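PDB 7AJ0: arylsulfatase from Pseudoalteromonas sp. MB47, which probably hydrolyses sulfate esters of the algal polysaccharide fucoidan, acting as a calcium-containing exo-sulfatase that assembles into a hexamer. Local coordinates for residues A[165-168]-A[169-172]; A[179-182]-A[183-187]; A[201-204]-A[205-209]; A[327-330]-A[331-334]. One frame throughout, in Å; residues are numbered along the deposited sequence.

Contact 1 of 4, residues A[165-168]-A[169-172]; sequences GMLP and HEVG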
# COMPACT_ATOMS: atom_id res chain seq x y z
N GLY A 165 15.82 42.67 17.15
CA GLY A 165 14.60 43.37 16.82
C GLY A 165 13.43 42.48 16.47
O GLY A 165 12.55 42.91 15.72
N MET A 166 13.38 41.26 17.00
CA MET A 166 12.32 40.32 16.65
C MET A 166 11.62 39.71 17.86
O MET A 166 10.67 38.94 17.67
CB MET A 166 12.88 39.19 15.77
CG MET A 166 13.42 39.67 14.44
SD MET A 166 14.18 38.37 13.45
CE MET A 166 12.75 37.38 13.04
N LEU A 167 12.04 40.02 19.07
CA LEU A 167 11.34 39.53 20.25
C LEU A 167 10.14 40.42 20.56
O LEU A 167 10.11 41.59 20.17
CB LEU A 167 12.30 39.48 21.44
CG LEU A 167 13.40 38.42 21.35
CD1 LEU A 167 14.23 38.40 22.62
CD2 LEU A 167 12.81 37.03 21.08
N PRO A 168 9.14 39.88 21.25
CA PRO A 168 7.89 40.64 21.43
C PRO A 168 8.08 42.03 22.03
O PRO A 168 7.38 42.97 21.61
CB PRO A 168 7.06 39.73 22.36
CG PRO A 168 7.56 38.36 22.06
CD PRO A 168 9.04 38.51 21.80
N HIS A 169 8.99 42.19 22.98
CA HIS A 169 9.19 43.51 23.58
C HIS A 169 9.90 44.47 22.64
O HIS A 169 10.06 45.65 22.99
CB HIS A 169 9.98 43.38 24.88
CG HIS A 169 11.44 43.08 24.68
ND1 HIS A 169 11.89 41.83 24.31
CD2 HIS A 169 12.54 43.86 24.81
CE1 HIS A 169 13.21 41.86 24.21
NE2 HIS A 169 13.62 43.07 24.51
N GLU A 170 10.32 44.02 21.46
CA GLU A 170 10.95 44.87 20.46
C GLU A 170 10.06 45.11 19.26
O GLU A 170 10.45 45.86 18.35
CB GLU A 170 12.28 44.25 20.01
CG GLU A 170 13.25 43.97 21.16
CD GLU A 170 14.37 43.02 20.77
OE1 GLU A 170 14.17 42.18 19.87
OE2 GLU A 170 15.46 43.11 21.38
N VAL A 171 8.87 44.50 19.21
CA VAL A 171 7.97 44.61 18.07
C VAL A 171 6.60 45.15 18.48
O VAL A 171 5.64 45.01 17.74
CB VAL A 171 7.83 43.25 17.35
CG1 VAL A 171 9.20 42.65 17.07
CG2 VAL A 171 6.97 42.30 18.16
N GLY A 172 6.50 45.75 19.67
CA GLY A 172 5.27 46.39 20.08
C GLY A 172 4.84 46.11 21.50
O GLY A 172 4.31 47.00 22.17
O HOH W 1 17.70 42.69 20.02
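Glu170 lies alongside Leu167, both side chains pointing the same way, and its carboxylate turns back onto the backbone of the turn that carries it. The turn is a short piece of 3-10 helix in the loop between strands 151-155 and 175-177 of the sulfatase domain. Two bonds to the third residue along support that assignment: Glu170 N donates to Leu167 O at 2.8 Å, and Val171 N to Pro168 O at 3.2 Å. The carboxylate adds a bond of the reverse sense, for Leu167 N reaches Glu170 OE1 at 3.1 Å with an N-H...O angle of 161°, arriving on the anti side and 30° out of the carboxylate plane. Glu170 OE1 also makes a salt bridge with Arg225, while Glu170 OE2 accepts from a water at 2.7 Å. With an alanine in place of Glu170, Leu167 N would probably lose its acceptor and the charge of Arg225 its mate. His169 lies alongside Leu167 as well, pointing the same way. Its CG is placed between its own backbone N and carbonyl carbon (chi1 73°), which sets the imidazole beside Leu167: His169 ND1 is 3.7 Å from Leu167 CB, and Leu167 CD1 comes to the ring edge, in plane, 3.9 Å from His169 CE1. One face of the imidazole has Glu170 CG over its rim. Beyond the turn, His169 and Pro168 pack on Phe176 of strand 175-177, and Val171 packs on Trp135 of helix 134-137. Val171 CG1 ends 3.4 Å from Leu167 O.

Contact 2 of 4, residues A[179-182]-A[183-187]; sequences LPSV and QSDYT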
# COMPACT_ATOMS: atom_id res chain seq x y z
N LEU A 179 10.25 31.93 26.06
CA LEU A 179 11.19 31.23 25.20
C LEU A 179 11.32 31.95 23.86
O LEU A 179 10.32 32.07 23.14
CB LEU A 179 10.72 29.81 24.95
CG LEU A 179 10.44 28.89 26.14
CD1 LEU A 179 9.14 29.25 26.84
CD2 LEU A 179 10.41 27.44 25.67
N PRO A 180 12.50 32.45 23.50
CA PRO A 180 12.68 32.93 22.12
C PRO A 180 12.37 31.87 21.07
O PRO A 180 11.77 32.19 20.04
CB PRO A 180 14.16 33.35 22.08
CG PRO A 180 14.47 33.71 23.49
CD PRO A 180 13.67 32.77 24.35
N SER A 181 12.74 30.63 21.31
CA SER A 181 12.58 29.55 20.33
C SER A 181 11.44 28.61 20.81
O SER A 181 10.30 29.01 20.75
CB SER A 181 13.90 28.81 20.12
OG SER A 181 14.34 28.17 21.29
N VAL A 182 11.78 27.43 21.30
CA VAL A 182 10.78 26.38 21.51
C VAL A 182 11.33 25.35 22.48
O VAL A 182 12.54 25.24 22.65
CB VAL A 182 10.37 25.75 20.15
CG1 VAL A 182 11.59 25.13 19.46
CG2 VAL A 182 9.26 24.72 20.32
N GLN A 183 10.43 24.59 23.12
CA GLN A 183 10.84 23.63 24.13
C GLN A 183 11.90 22.66 23.60
O GLN A 183 12.91 22.41 24.25
CB GLN A 183 9.62 22.87 24.64
CG GLN A 183 9.91 21.71 25.60
CD GLN A 183 9.82 22.11 27.06
OE1 GLN A 183 9.52 23.26 27.40
NE2 GLN A 183 10.08 21.15 27.95
N SER A 184 11.65 22.09 22.42
CA SER A 184 12.57 21.09 21.88
C SER A 184 13.98 21.64 21.71
O SER A 184 14.96 20.89 21.76
CB SER A 184 12.04 20.56 20.55
OG SER A 184 11.73 21.63 19.67
N ASP A 185 14.11 22.96 21.50
CA ASP A 185 15.43 23.56 21.38
C ASP A 185 16.22 23.41 22.67
O ASP A 185 17.44 23.22 22.65
CB ASP A 185 15.30 25.03 20.99
CG ASP A 185 16.63 25.67 20.64
OD1 ASP A 185 17.64 24.94 20.56
OD2 ASP A 185 16.66 26.90 20.46
N TYR A 186 15.53 23.47 23.81
CA TYR A 186 16.20 23.29 25.09
C TYR A 186 16.45 21.82 25.40
O TYR A 186 17.55 21.45 25.85
CB TYR A 186 15.37 23.90 26.23
CG TYR A 186 15.24 25.41 26.19
CD1 TYR A 186 14.29 26.03 25.39
CD2 TYR A 186 16.06 26.21 26.97
CE1 TYR A 186 14.17 27.40 25.36
CE2 TYR A 186 15.95 27.59 26.94
CZ TYR A 186 15.00 28.17 26.14
OH TYR A 186 14.87 29.54 26.10
N THR A 187 15.46 20.96 25.16
CA THR A 187 15.53 19.59 25.66
C THR A 187 16.50 18.72 24.88
O THR A 187 16.98 17.72 25.42
CB THR A 187 14.14 18.95 25.64
OG1 THR A 187 13.60 19.00 24.31
CG2 THR A 187 13.20 19.68 26.59
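Tyr186 reaches back across the residues that lead into its own helix, its ring passing Val182, Leu179 and Pro180 in turn. CG is anti to the carbonyl carbon (chi1 -67°), which directs the ring from CB toward the preceding loop. There Tyr186 CD1 meets Val182 O at 3.3 Å, and that oxygen lies at the ring edge, near its plane. Next along the ring, Tyr186 CE1 touches Leu179 CD2 at 3.8 Å, the two side chains crossing obliquely. At the tip, Tyr186 OH passes Pro180 CD at 3.9 Å, this side chain crossing the tyrosine at about a right angle, and the hydroxyl is hydrogen-bonded to the backbone oxygen of Gly215. This is a strand-to-helix connection of the sulfatase fold, of the alkaline phosphatase clan, in which the chain leaves strand 175-177, passes near the calcium ion and enters helix 183-187; Asp185 N donates to Val182 O at 3.0 Å, and Gln183 O takes both Tyr186 N and Thr187 N. Asp185 turns its carboxylate back to the same loop: Ser181 OG donates to the anti lone pair of Asp185 OD2 at 2.8 Å. Val182 CG1 rests against Ser184 OG at 3.5 Å, and that hydroxyl is hydrogen-bonded to Glu486 of the second subunit. The Val182 side chain lies about 7 Å from the bound calcium ion, without being among its ligands. Tyr186 and Gln183 also pack on Ile237 of helix 234-238, and Gln183 OE1 is hydrogen-bonded to Ser269.

Contact 3 of 4, residues A[201-204]-A[205-209]; sequences NKEL and YTKAS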
# COMPACT_ATOMS: atom_id res chain seq x y z
N ASN A 201 28.72 12.46 21.87
CA ASN A 201 29.81 12.67 20.91
C ASN A 201 30.49 13.99 21.28
O ASN A 201 29.98 15.07 20.97
CB ASN A 201 29.26 12.70 19.49
CG ASN A 201 30.35 12.87 18.44
OD1 ASN A 201 31.36 13.54 18.67
ND2 ASN A 201 30.14 12.28 17.27
N LYS A 202 31.65 13.89 21.93
CA LYS A 202 32.30 15.07 22.49
C LYS A 202 32.43 16.19 21.47
O LYS A 202 31.99 17.32 21.70
CB LYS A 202 33.67 14.68 23.05
CG LYS A 202 34.49 15.86 23.58
CD LYS A 202 35.51 16.35 22.55
CE LYS A 202 36.37 17.47 23.10
NZ LYS A 202 37.45 17.86 22.15
N GLU A 203 33.05 15.89 20.32
CA GLU A 203 33.31 16.94 19.34
C GLU A 203 32.02 17.52 18.78
O GLU A 203 31.90 18.74 18.60
CB GLU A 203 34.18 16.39 18.20
CG GLU A 203 34.54 17.42 17.14
CD GLU A 203 35.65 16.96 16.21
OE1 GLU A 203 36.16 15.83 16.40
OE2 GLU A 203 36.03 17.73 15.30
N LEU A 204 31.03 16.67 18.51
CA LEU A 204 29.76 17.15 17.96
C LEU A 204 29.00 17.96 19.00
O LEU A 204 28.36 18.97 18.67
CB LEU A 204 28.93 15.98 17.46
CG LEU A 204 27.81 16.25 16.47
CD1 LEU A 204 28.30 17.05 15.28
CD2 LEU A 204 27.19 14.93 16.02
N TYR A 205 29.06 17.55 20.27
CA TYR A 205 28.38 18.30 21.32
C TYR A 205 29.01 19.68 21.50
O TYR A 205 28.30 20.68 21.66
CB TYR A 205 28.43 17.53 22.64
CG TYR A 205 27.88 18.32 23.80
CD1 TYR A 205 26.51 18.42 24.02
CD2 TYR A 205 28.73 18.98 24.68
CE1 TYR A 205 26.01 19.15 25.07
CE2 TYR A 205 28.24 19.71 25.74
CZ TYR A 205 26.87 19.79 25.93
OH TYR A 205 26.37 20.52 26.99
N THR A 206 30.34 19.76 21.48
CA THR A 206 31.01 21.04 21.63
C THR A 206 30.56 22.03 20.56
O THR A 206 30.39 23.22 20.84
CB THR A 206 32.53 20.85 21.57
OG1 THR A 206 32.96 20.10 22.71
CG2 THR A 206 33.24 22.20 21.54
N LYS A 207 30.36 21.55 19.33
CA LYS A 207 29.94 22.44 18.26
C LYS A 207 28.48 22.84 18.42
O LYS A 207 28.14 24.03 18.39
CB LYS A 207 30.16 21.76 16.90
CG LYS A 207 31.62 21.61 16.52
CD LYS A 207 31.77 20.81 15.24
CE LYS A 207 33.23 20.70 14.83
NZ LYS A 207 33.44 19.66 13.79
N ALA A 208 27.59 21.87 18.61
CA ALA A 208 26.16 22.16 18.62
C ALA A 208 25.76 22.98 19.84
O ALA A 208 24.88 23.84 19.76
CB ALA A 208 25.36 20.86 18.56
N SER A 209 26.40 22.73 20.98
CA SER A 209 26.02 23.41 22.22
C SER A 209 26.34 24.90 22.20
O SER A 209 25.89 25.62 23.10
CB SER A 209 26.70 22.74 23.41
OG SER A 209 28.11 22.81 23.29
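The backbone oxygen of Lys202 is gripped twice by Thr206. Thr206 N reaches Lys202 O at 3.0 Å, and Thr206 OG1 donates to Lys202 O at 3.1 Å from above the carbonyl plane, 40° out of it. With OG1 beside its own backbone N (chi1 -66°), the hydroxyl shares an acceptor with the amide. This is the opening of helix 202-208, and Asn201 is its N-cap: Asn201 OD1 accepts from Leu204 N at 3.2 Å, above the amide plane. Asn201 O accepts from Tyr205 N at 2.7 Å. The next backbone bonds, from Lys207 N to Glu203 O and from Ala208 N to Leu204 O, keep the same four-residue spacing. The double grip recurs farther along, where Tyr205 O accepts from Ser209 N at 2.9 Å and from Ser209 OG at 2.7 Å, the two donors coming from opposite faces of its plane. Ser209 CB lies over the rim of one face of the Tyr205 ring. Glu203 and Lys207, one turn apart, run side by side with extended chains, and Glu203 OE2 forms a salt bridge with Lys207 NZ at 3.6 Å. Leu204 and Ala208 pack on Leu435 and Phe14 of the second subunit. Lys207 NZ also pairs with Asp16 of that subunit, so its ammonium charge is probably balanced from both sides of the subunit interface, by one carboxylate of its own helix and one of the neighbour.

Contact 4 of 4, residues A[327-330]-A[331-334]; sequences GPNE and DTWP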
# COMPACT_ATOMS: atom_id res chain seq x y z
N GLY A 327 -2.23 21.49 15.25
CA GLY A 327 -2.68 20.19 15.67
C GLY A 327 -1.59 19.39 16.35
O GLY A 327 -0.45 19.84 16.52
N PRO A 328 -1.94 18.16 16.72
CA PRO A 328 -1.00 17.34 17.50
C PRO A 328 0.24 16.98 16.71
O PRO A 328 0.18 16.71 15.50
CB PRO A 328 -1.82 16.10 17.86
CG PRO A 328 -2.83 16.00 16.76
CD PRO A 328 -3.16 17.42 16.36
N ASN A 329 1.38 16.97 17.39
CA ASN A 329 2.65 16.54 16.80
C ASN A 329 2.75 15.03 16.95
O ASN A 329 3.33 14.51 17.90
CB ASN A 329 3.82 17.24 17.48
CG ASN A 329 5.14 16.95 16.81
OD1 ASN A 329 5.24 16.05 15.97
ND2 ASN A 329 6.17 17.70 17.18
N GLU A 330 2.16 14.31 15.99
CA GLU A 330 2.19 12.86 16.04
C GLU A 330 3.59 12.30 15.81
O GLU A 330 3.85 11.14 16.17
CB GLU A 330 1.24 12.28 14.99
CG GLU A 330 -0.20 12.73 15.15
CD GLU A 330 -1.17 11.87 14.36
OE1 GLU A 330 -0.84 11.50 13.22
OE2 GLU A 330 -2.26 11.57 14.89
N ASP A 331 4.51 13.09 15.25
CA ASP A 331 5.83 12.58 14.93
C ASP A 331 6.63 12.23 16.18
O ASP A 331 7.52 11.38 16.12
CB ASP A 331 6.61 13.59 14.09
CG ASP A 331 6.03 13.78 12.71
OD1 ASP A 331 4.96 14.42 12.60
OD2 ASP A 331 6.64 13.28 11.74
N THR A 332 6.34 12.89 17.30
CA THR A 332 7.06 12.64 18.55
C THR A 332 6.29 11.70 19.48
O THR A 332 6.54 11.70 20.69
CB THR A 332 7.36 13.96 19.26
OG1 THR A 332 6.14 14.69 19.49
CG2 THR A 332 8.30 14.81 18.43
N TRP A 333 5.38 10.91 18.93
CA TRP A 333 4.64 9.95 19.74
C TRP A 333 5.61 9.09 20.55
O TRP A 333 6.66 8.69 20.03
CB TRP A 333 3.77 9.08 18.82
CG TRP A 333 2.82 8.21 19.57
CD1 TRP A 333 1.52 8.50 19.90
CD2 TRP A 333 3.09 6.92 20.12
NE1 TRP A 333 0.97 7.47 20.61
CE2 TRP A 333 1.91 6.48 20.76
CE3 TRP A 333 4.21 6.09 20.13
CZ2 TRP A 333 1.83 5.25 21.40
CZ3 TRP A 333 4.12 4.86 20.77
CH2 TRP A 333 2.94 4.46 21.39
N PRO A 334 5.29 8.76 21.81
CA PRO A 334 4.05 9.02 22.54
C PRO A 334 3.98 10.36 23.27
O PRO A 334 3.10 10.56 24.10
CB PRO A 334 4.02 7.87 23.57
CG PRO A 334 5.46 7.66 23.88
CD PRO A 334 6.24 7.96 22.61
O HOH W 2 2.46 15.49 13.32
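Asn329 sets its amide across the side chains of Asp331 and Thr332, each at about a right angle. CG is anti to the backbone N (chi1 -174°), which brings Asn329 OD1 to within 3.1 Å of Asp331 N in a weak bond; the amide and the carboxylate of Asp331 have planes 59° apart. Toward Thr332, Asn329 CG is 3.6 Å from Thr332 OG1 and Asn329 ND2 is 3.8 Å from Thr332 CG2. Were an alanine in place of Asn329, Asp331 N would probably lose this acceptor and Thr332 the flat group it packs on. The backbone positions these side chains: Asn329 is the centre of an inverse gamma turn, closed by a weak bond from Glu330 N to Pro328 O, and further on Trp333 N donates to Glu330 O at 3.2 Å. A water accepts from Glu330 N at 2.9 Å and lies 2.8 Å from Asp331 OD1. Farther out, both carboxylate oxygens of Asp331 accept backbone amides, of Ile453 and Asp454, and Thr332 OG1 is hydrogen-bonded to Asp335 O. Trp333 carries Pro334 over one ring face, makes a cation-pi contact with Arg450 and gives NE1 to Met472 O of the fourth subunit. This loop follows strand 318-324 and the calcium ligands Asp325 and Asn326, and it is joined through Gly327 to Gly352 of helix 350-353.

How the contacts relate
All four contacts are local and run in series along the chain, so none nests in or crosses another. Contact 1 makes a turn within the loop from strand 151-155 to strand 175-177. Contact 2 shapes the next connection, from that strand into helix 183-187, and the two meet where Leu167 CD2 lies 4.0 Å from Pro180 CB. Contact 3 follows on helix 202-208, its nearest atoms about 7 Å from those of contact 2. Contact 4 comes much later, after strand 318-324, yet returns to about 7 Å from contact 2 by nearest atoms. Contacts 2 and 4 each have a side chain about 7 Å from the calcium ion, and contacts 2, 3 and 4 all touch the second subunit.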